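Local atomic coordinates of competence damage-inducible protein A (Klebsiella pneumoniae subsp. pneumoniae MGH 78578, PDB entry 5V01), a protein that is of unknown function but belongs to the CinA family, some of whose members deamidate nicotinamide mononucleotide. Residues T34-C39 / S97-L102; I107-S112 / F131-R136. One frame throughout, in Å; residues are numbered along the deposited sequence.

Interaction 1: T34-C39 / S97-L102; sequences TTAESC and SGILAL
Helix 89-103 lies across one face of the central sheet, and Ile99 makes much of its contact with Thr34 and Ala36 of strand 33-37. The segment axes approach to 7.9 Å, their directions 141° apart, so the helix runs roughly against the strand but clearly askew to it. The isoleucine CG1 lies anti to its own backbone nitrogen (chi1 -164°), which carries the longer branch over the strand to Thr34 OG1, 3.3 Å from Ile99 CG1, and to Thr35 O, 3.5 Å from the same carbon. The shorter branch serves the apolar side of the contact: Ile99 CG2 stands 3.9 Å from Ala36 CB and 4.0 Å from Thr34 CG2. This is the helix-on-sheet packing of an alpha/beta fold: Thr60 and Val62 of the parallel neighbour 58-64, and Ala108 of strand 107-113, extend the surface on which Ile99 rests. The Thr34 and Ile99 side chains pass one another, heading opposite ways. Although Thr34 OG1 abuts a carbon here, it is hydrogen-bonded to Thr60 O on strand 58-64. Thr34 CG2 reaches a little further along the helix, 4.1 Å from Leu100 CA. On the other face of the strand Thr35 packs against Leu44, Ala45 and Leu48 of helix 43-50, and its OG1 is hydrogen-bonded to Tyr58 OH.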
# COMPACT_ATOMS: atom_id res chain seq x y z
N THR A 34 -9.70 -3.24 5.48
CA THR A 34 -9.08 -2.44 4.41
C THR A 34 -8.30 -1.31 5.07
O THR A 34 -8.52 -0.97 6.24
CB THR A 34 -10.14 -1.90 3.45
OG1 THR A 34 -9.52 -1.32 2.34
CG2 THR A 34 -11.04 -0.89 4.09
N THR A 35 -7.34 -0.76 4.32
CA THR A 35 -6.43 0.25 4.86
C THR A 35 -6.20 1.41 3.92
O THR A 35 -6.14 1.23 2.69
CB THR A 35 -5.06 -0.36 5.23
OG1 THR A 35 -4.45 -0.95 4.08
CG2 THR A 35 -5.17 -1.35 6.34
N ALA A 36 -6.01 2.58 4.51
CA ALA A 36 -5.62 3.79 3.78
C ALA A 36 -4.47 4.44 4.53
O ALA A 36 -4.58 4.73 5.72
CB ALA A 36 -6.78 4.77 3.64
N GLU A 37 -3.36 4.67 3.84
CA GLU A 37 -2.14 5.17 4.44
C GLU A 37 -1.62 6.38 3.72
O GLU A 37 -1.88 6.58 2.53
CB GLU A 37 -1.06 4.08 4.33
CG GLU A 37 -1.35 2.82 5.10
CD GLU A 37 -0.28 1.77 4.88
OE1 GLU A 37 0.86 1.95 5.38
OE2 GLU A 37 -0.59 0.76 4.23
N SER A 38 -0.85 7.18 4.43
CA SER A 38 -0.11 8.28 3.86
C SER A 38 1.36 8.12 4.28
O SER A 38 2.10 7.40 3.62
CB SER A 38 -0.79 9.59 4.26
OG SER A 38 -0.15 10.71 3.68
N CYS A 39 1.75 8.67 5.43
CA CYS A 39 3.13 8.63 5.90
C CYS A 39 3.69 7.22 6.08
O CYS A 39 4.89 7.01 5.88
CB CYS A 39 3.31 9.40 7.22
SG CYS A 39 2.40 8.75 8.64
N SER A 97 -13.61 6.47 5.98
CA SER A 97 -14.89 6.30 5.32
C SER A 97 -14.73 6.03 3.82
O SER A 97 -15.45 5.18 3.26
CB SER A 97 -15.77 7.54 5.52
OG SER A 97 -16.06 7.72 6.88
N GLY A 98 -13.82 6.76 3.18
CA GLY A 98 -13.61 6.59 1.76
C GLY A 98 -13.11 5.20 1.41
O GLY A 98 -13.60 4.59 0.46
N ILE A 99 -12.16 4.69 2.19
CA ILE A 99 -11.64 3.34 1.90
C ILE A 99 -12.61 2.24 2.29
O ILE A 99 -12.72 1.23 1.58
CB ILE A 99 -10.22 3.16 2.48
CG1 ILE A 99 -9.51 1.94 1.86
CG2 ILE A 99 -10.22 3.04 3.99
CD1 ILE A 99 -9.40 1.91 0.36
N LEU A 100 -13.37 2.45 3.37
CA LEU A 100 -14.39 1.46 3.74
C LEU A 100 -15.37 1.29 2.57
O LEU A 100 -15.70 0.16 2.22
CB LEU A 100 -15.14 1.89 5.00
CG LEU A 100 -16.03 0.85 5.65
CD1 LEU A 100 -15.21 -0.12 6.47
CD2 LEU A 100 -17.08 1.53 6.54
N ALA A 101 -15.82 2.41 1.99
CA ALA A 101 -16.76 2.40 0.87
C ALA A 101 -16.14 1.76 -0.38
O ALA A 101 -16.78 0.93 -1.02
CB ALA A 101 -17.23 3.81 0.56
N LEU A 102 -14.92 2.15 -0.74
CA LEU A 102 -14.27 1.61 -1.92
C LEU A 102 -14.11 0.09 -1.82
O LEU A 102 -14.40 -0.63 -2.78
CB LEU A 102 -12.93 2.29 -2.13
CG LEU A 102 -12.07 1.82 -3.31
CD1 LEU A 102 -12.76 2.04 -4.66
CD2 LEU A 102 -10.72 2.54 -3.36

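Interaction 2: I107-S112 / F131-R136; sequences IAIAVS and FAWNFR
Ile107 and Ile109 each hold CG1 anti to the carbonyl carbon (chi1 -61° and -59°), a torsion that turns this branch toward the aromatic partner on the facing strand, Phe135 and Trp133 respectively. The strands are neighbours in a beta meander, 107-113, 128-135 and 138-145 following one another in antiparallel order. Their two hydrogen-bonded pairs are Ala108 with Asn134 and Ala110 with Ala132. Each has two backbone bonds, the shortest being Asn134 N to Ala108 O at 2.8 Å, whose donor approaches nearly in line with the carbonyl. Ile109 with Trp133 sits between them, and Ile107 with Phe135 and Val111 with Phe131 lie beyond; at these non-hydrogen-bonded pairs CA-H...O contacts occur, such as Ile109 CA to Ala132 O at 3.2 Å.

All three aromatic side chains project from the face covered by helix 150-169 and the C-terminal loop. Trp133 CD1 receives Ile109 CG1 at 3.7 Å, while its NE1 is hydrogen-bonded to Ala161 O in that helix. Val111 and Phe131 run alongside each other, with Val111 CG2 3.9 Å from Phe131 CD2. The opposite face bears Ala108, Ala110, Ala132 and Asn134; helix 89-103 packs there through Ile99 on Ala108, Met95 on Ala110 and Leu100 on Asn134. At the far end Ile107 CG1 meets the Phe135 ring at its edge, near the ring plane, 3.6 Å from CD1.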
# COMPACT_ATOMS: atom_id res chain seq x y z
N ILE A 107 -14.17 -3.28 8.29
CA ILE A 107 -13.30 -2.45 9.11
C ILE A 107 -12.30 -1.74 8.22
O ILE A 107 -11.71 -2.36 7.34
CB ILE A 107 -12.55 -3.27 10.17
CG1 ILE A 107 -13.55 -3.96 11.12
CG2 ILE A 107 -11.58 -2.39 10.96
CD1 ILE A 107 -13.02 -5.19 11.81
N ALA A 108 -12.11 -0.44 8.47
CA ALA A 108 -11.10 0.37 7.77
C ALA A 108 -10.19 1.01 8.81
O ALA A 108 -10.64 1.51 9.83
CB ALA A 108 -11.76 1.45 6.90
N ILE A 109 -8.90 0.97 8.54
CA ILE A 109 -7.91 1.76 9.28
C ILE A 109 -7.36 2.81 8.36
O ILE A 109 -6.96 2.49 7.23
CB ILE A 109 -6.78 0.90 9.84
CG1 ILE A 109 -7.34 -0.16 10.77
CG2 ILE A 109 -5.76 1.78 10.52
CD1 ILE A 109 -6.33 -1.16 11.28
N ALA A 110 -7.34 4.06 8.84
CA ALA A 110 -6.61 5.14 8.19
C ALA A 110 -5.54 5.67 9.13
O ALA A 110 -5.79 5.78 10.31
CB ALA A 110 -7.53 6.26 7.74
N VAL A 111 -4.40 6.02 8.57
CA VAL A 111 -3.25 6.53 9.31
C VAL A 111 -2.71 7.73 8.54
O VAL A 111 -2.44 7.62 7.36
CB VAL A 111 -2.15 5.47 9.47
CG1 VAL A 111 -1.03 5.99 10.34
CG2 VAL A 111 -2.71 4.18 10.05
N SER A 112 -2.53 8.85 9.21
CA SER A 112 -1.96 10.05 8.61
C SER A 112 -1.13 10.79 9.63
O SER A 112 -1.65 11.12 10.69
CB SER A 112 -3.06 10.93 8.06
OG SER A 112 -2.53 12.03 7.35
N PHE A 131 -4.76 8.26 13.84
CA PHE A 131 -5.31 6.97 13.50
C PHE A 131 -6.81 7.03 13.52
O PHE A 131 -7.37 7.70 14.43
CB PHE A 131 -4.89 5.92 14.55
CG PHE A 131 -3.40 5.70 14.62
CD1 PHE A 131 -2.60 6.54 15.36
CD2 PHE A 131 -2.80 4.65 13.91
CE1 PHE A 131 -1.23 6.36 15.40
CE2 PHE A 131 -1.44 4.46 13.96
CZ PHE A 131 -0.64 5.30 14.71
N ALA A 132 -7.46 6.31 12.62
CA ALA A 132 -8.90 6.03 12.68
C ALA A 132 -9.15 4.55 12.48
O ALA A 132 -8.54 3.94 11.58
CB ALA A 132 -9.64 6.81 11.61
N TRP A 133 -10.01 3.97 13.31
CA TRP A 133 -10.48 2.60 13.14
C TRP A 133 -11.99 2.72 12.98
O TRP A 133 -12.68 3.22 13.88
CB TRP A 133 -10.12 1.70 14.34
CG TRP A 133 -8.69 1.63 14.67
CD1 TRP A 133 -7.82 0.59 14.35
CD2 TRP A 133 -7.93 2.55 15.45
NE1 TRP A 133 -6.59 0.84 14.87
CE2 TRP A 133 -6.62 2.04 15.53
CE3 TRP A 133 -8.24 3.75 16.12
CZ2 TRP A 133 -5.60 2.69 16.24
CZ3 TRP A 133 -7.23 4.39 16.81
CH2 TRP A 133 -5.94 3.86 16.88
N ASN A 134 -12.49 2.32 11.82
CA ASN A 134 -13.87 2.48 11.42
C ASN A 134 -14.48 1.09 11.27
O ASN A 134 -14.11 0.35 10.38
CB ASN A 134 -13.91 3.32 10.14
CG ASN A 134 -15.29 3.53 9.58
OD1 ASN A 134 -16.23 2.82 9.90
ND2 ASN A 134 -15.39 4.51 8.68
N PHE A 135 -15.37 0.72 12.20
CA PHE A 135 -16.06 -0.56 12.18
C PHE A 135 -17.48 -0.29 11.68
O PHE A 135 -18.31 0.23 12.42
CB PHE A 135 -16.08 -1.19 13.60
CG PHE A 135 -16.88 -2.45 13.72
CD1 PHE A 135 -16.67 -3.54 12.90
CD2 PHE A 135 -17.83 -2.57 14.71
CE1 PHE A 135 -17.42 -4.71 13.02
CE2 PHE A 135 -18.59 -3.72 14.84
CZ PHE A 135 -18.41 -4.78 13.97
N ARG A 136 -17.74 -0.62 10.42
CA ARG A 136 -19.07 -0.52 9.82
C ARG A 136 -19.71 0.86 9.99
O ARG A 136 -20.93 0.96 10.14
CB ARG A 136 -19.98 -1.63 10.37
CG ARG A 136 -19.48 -3.02 10.01
CD ARG A 136 -20.35 -4.16 10.52
NE ARG A 136 -20.06 -5.40 9.79
CZ ARG A 136 -20.47 -6.61 10.15
NH1 ARG A 136 -21.20 -6.80 11.25
NH2 ARG A 136 -20.15 -7.67 9.40

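How the interactions relate
Strands 33-37 and 107-113 are parallel neighbours, so interaction 2 continues the sheet on which interaction 1 rests; the centres of the two lie about 7 Å apart. Probable hydrogen bonds join them, Thr34 N to Ile107 O and Ala36 N to Ile109 O, both 2.9 Å. Helix 89-103 spans the seam: Ile99 CG2 also touches Ala108 CB at 3.7 Å, and Leu100 CD2 comes equally near Asn134 OD1, which is hydrogen-bonded to Gly137 N. The same helix leads directly into strand 107-113, closing the crossover from strand 58-64. A bound sodium ion is about 10 Å from the Ile107 side chain. Leu102 packs on Asn72 of the second subunit.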